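Local coordinates for protein cellulase (Bacillus sp. BG-CS10, PDB 5E09) that probably hydrolyses the beta-1,4-glucosidic linkages of cellulose with a family 5 barrel domain that is joined to carbohydrate-binding modules, at residues I110-H115 and R151-W156. Numbering follows the deposited sequence.
Sequences IYNMEH and RFTRDW
Y111 O accepts two hydrogen bonds from T153, a small example of how one residue can tie two loops together. T153 N lies 3.1 Å from Y111 O and only 16° from the carbonyl plane, whereas T153 OG1, 3.0 Å from Y111 O, donates from well above that plane. The hydroxyl sits beside its own backbone N (chi1 -45°), where OG1 can reach the oxygen that T153 N already faces. The Y111 ring lies flat against the 152-153 peptide: T153 N stands 3.6 Å above the ring plane, over its centre, and Y111 CZ approaches T153 CA to 3.5 Å. F152 turns its ring edge to the carbonyl oxygens of I110 and Y111, with F152 CD1 3.8 Å from I110 O. Selenomethionine M113 adds an oblique Met-aromatic contact, and F166 of helix 161-181 meets the F152 ring edge-to-face. Farther out, the carboxylates of E114 and D155 approach from opposite directions, E114 OE2 3.1 Å from D155 OD2 with planes 47° apart. The contact thus joins the loop between helices 105-110 and 117-134 to the loop that follows barrel strand 142-145 through a doubly bonded carbonyl and a peptide-covered ring, while the acidic pair would probably favour sharing a proton or counter-ion.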
loop_
_atom_site.group_PDB
_atom_site.type_symbol
_atom_site.label_atom_id
_atom_site.label_comp_id
_atom_site.label_asym_id
_atom_site.label_seq_id
_atom_site.Cartn_x
_atom_site.Cartn_y
_atom_site.Cartn_z
ATOM N N ILE A 110 -21.931 11.561 1.040
ATOM C CA ILE A 110 -22.353 10.934 2.294
ATOM C C ILE A 110 -21.835 11.807 3.435
ATOM O O ILE A 110 -22.482 11.997 4.465
ATOM C CB ILE A 110 -21.789 9.510 2.438
ATOM C CG1 ILE A 110 -22.224 8.642 1.255
ATOM C CG2 ILE A 110 -22.238 8.890 3.752
ATOM C CD1 ILE A 110 -21.711 7.221 1.319
ATOM N N TYR A 111 -20.637 12.331 3.195
ATOM C CA TYR A 111 -19.878 13.226 4.068
ATOM C C TYR A 111 -20.693 14.386 4.657
ATOM O O TYR A 111 -20.375 14.902 5.729
ATOM C CB TYR A 111 -18.698 13.753 3.243
ATOM C CG TYR A 111 -17.821 14.817 3.850
ATOM C CD1 TYR A 111 -16.716 14.473 4.627
ATOM C CD2 TYR A 111 -18.039 16.161 3.578
ATOM C CE1 TYR A 111 -15.884 15.443 5.161
ATOM C CE2 TYR A 111 -17.211 17.138 4.106
ATOM C CZ TYR A 111 -16.135 16.772 4.896
ATOM O OH TYR A 111 -15.308 17.733 5.426
ATOM N N ASN A 112 -21.758 14.769 3.960
ATOM C CA ASN A 112 -22.500 15.989 4.254
ATOM C C ASN A 112 -23.796 15.766 5.021
ATOM O O ASN A 112 -24.793 16.435 4.771
ATOM C CB ASN A 112 -22.820 16.712 2.948
ATOM C CG ASN A 112 -21.859 17.832 2.658
ATOM O OD1 ASN A 112 -22.140 18.995 2.950
ATOM N ND2 ASN A 112 -20.706 17.491 2.086
HETATM N N MSE A 113 -23.784 14.840 5.964
HETATM C CA MSE A 113 -25.025 14.413 6.576
HETATM C C MSE A 113 -25.545 15.382 7.627
HETATM O O MSE A 113 -26.756 15.571 7.755
HETATM C CB MSE A 113 -24.845 13.038 7.196
HETATM C CG MSE A 113 -26.073 12.204 7.070
HETATM SE SE MSE A 113 -25.698 10.439 7.676
HETATM C CE MSE A 113 -27.435 9.664 7.334
ATOM N N GLU A 114 -24.629 15.984 8.375
ATOM C CA GLU A 114 -24.980 16.971 9.391
ATOM C C GLU A 114 -25.870 18.082 8.827
ATOM O O GLU A 114 -26.818 18.521 9.476
ATOM C CB GLU A 114 -23.710 17.572 9.995
ATOM C CG GLU A 114 -23.944 18.496 11.175
ATOM C CD GLU A 114 -22.646 18.895 11.863
ATOM O OE1 GLU A 114 -21.575 18.416 11.435
ATOM O OE2 GLU A 114 -22.694 19.689 12.829
ATOM N N HIS A 115 -25.579 18.506 7.603
ATOM C CA HIS A 115 -26.235 19.668 7.025
ATOM C C HIS A 115 -27.102 19.321 5.823
ATOM O O HIS A 115 -27.508 20.204 5.071
ATOM C CB HIS A 115 -25.183 20.706 6.629
ATOM C CG HIS A 115 -24.337 21.165 7.772
ATOM N ND1 HIS A 115 -24.855 21.424 9.026
ATOM C CD2 HIS A 115 -23.005 21.390 7.867
ATOM C CE1 HIS A 115 -23.884 21.796 9.836
ATOM N NE2 HIS A 115 -22.748 21.785 9.157
ATOM N N ARG A 151 -16.412 9.345 6.570
ATOM C CA ARG A 151 -15.920 10.573 7.179
ATOM C C ARG A 151 -17.025 11.619 7.069
ATOM O O ARG A 151 -17.855 11.547 6.169
ATOM C CB ARG A 151 -14.631 11.038 6.492
ATOM C CG ARG A 151 -13.804 12.048 7.275
ATOM C CD ARG A 151 -12.636 12.570 6.438
ATOM N NE ARG A 151 -12.415 11.740 5.260
ATOM C CZ ARG A 151 -12.497 12.183 4.010
ATOM N NH1 ARG A 151 -12.767 13.460 3.769
ATOM N NH2 ARG A 151 -12.288 11.346 3.004
ATOM N N PHE A 152 -17.063 12.577 7.985
ATOM C CA PHE A 152 -18.112 13.589 7.932
ATOM C C PHE A 152 -17.554 14.979 8.145
ATOM O O PHE A 152 -16.425 15.137 8.608
ATOM C CB PHE A 152 -19.203 13.288 8.959
ATOM C CG PHE A 152 -19.813 11.932 8.794
ATOM C CD1 PHE A 152 -20.841 11.726 7.889
ATOM C CD2 PHE A 152 -19.336 10.853 9.519
ATOM C CE1 PHE A 152 -21.394 10.471 7.723
ATOM C CE2 PHE A 152 -19.886 9.599 9.357
ATOM C CZ PHE A 152 -20.919 9.406 8.461
ATOM N N THR A 153 -18.367 15.973 7.797
ATOM C CA THR A 153 -17.972 17.376 7.826
ATOM C C THR A 153 -17.399 17.776 9.167
ATOM O O THR A 153 -18.020 17.592 10.215
ATOM C CB THR A 153 -19.148 18.314 7.504
ATOM O OG1 THR A 153 -19.874 17.810 6.378
ATOM C CG2 THR A 153 -18.626 19.711 7.184
ATOM N N ARG A 154 -16.204 18.340 9.109
ATOM C CA ARG A 154 -15.437 18.684 10.296
ATOM C C ARG A 154 -15.784 20.076 10.830
ATOM O O ARG A 154 -15.878 21.037 10.064
ATOM C CB ARG A 154 -13.955 18.570 9.955
ATOM C CG ARG A 154 -13.013 19.600 10.528
ATOM C CD ARG A 154 -11.640 19.311 9.942
ATOM N NE ARG A 154 -10.565 20.127 10.491
ATOM C CZ ARG A 154 -9.287 19.764 10.453
ATOM N NH1 ARG A 154 -8.950 18.606 9.899
ATOM N NH2 ARG A 154 -8.348 20.549 10.967
ATOM N N ASP A 155 -16.007 20.160 12.141
ATOM C CA ASP A 155 -16.250 21.430 12.829
ATOM C C ASP A 155 -15.220 21.599 13.937
ATOM O O ASP A 155 -14.440 22.547 13.936
ATOM C CB ASP A 155 -17.662 21.494 13.422
ATOM C CG ASP A 155 -18.748 21.232 12.395
ATOM O OD1 ASP A 155 -18.477 21.382 11.185
ATOM O OD2 ASP A 155 -19.878 20.880 12.802
ATOM N N TRP A 156 -15.230 20.655 14.877
ATOM C CA TRP A 156 -14.308 20.650 16.014
ATOM C C TRP A 156 -13.263 19.541 15.906
ATOM O O TRP A 156 -13.061 18.752 16.838
ATOM C CB TRP A 156 -15.085 20.492 17.314
ATOM C CG TRP A 156 -14.239 20.523 18.513
ATOM C CD1 TRP A 156 -13.857 21.624 19.223
ATOM C CD2 TRP A 156 -13.680 19.398 19.179
ATOM N NE1 TRP A 156 -13.081 21.251 20.293
ATOM C CE2 TRP A 156 -12.960 19.887 20.287
ATOM C CE3 TRP A 156 -13.716 18.020 18.949
ATOM C CZ2 TRP A 156 -12.285 19.047 21.154
ATOM C CZ3 TRP A 156 -13.045 17.196 19.802
ATOM C CH2 TRP A 156 -12.340 17.706 20.895
#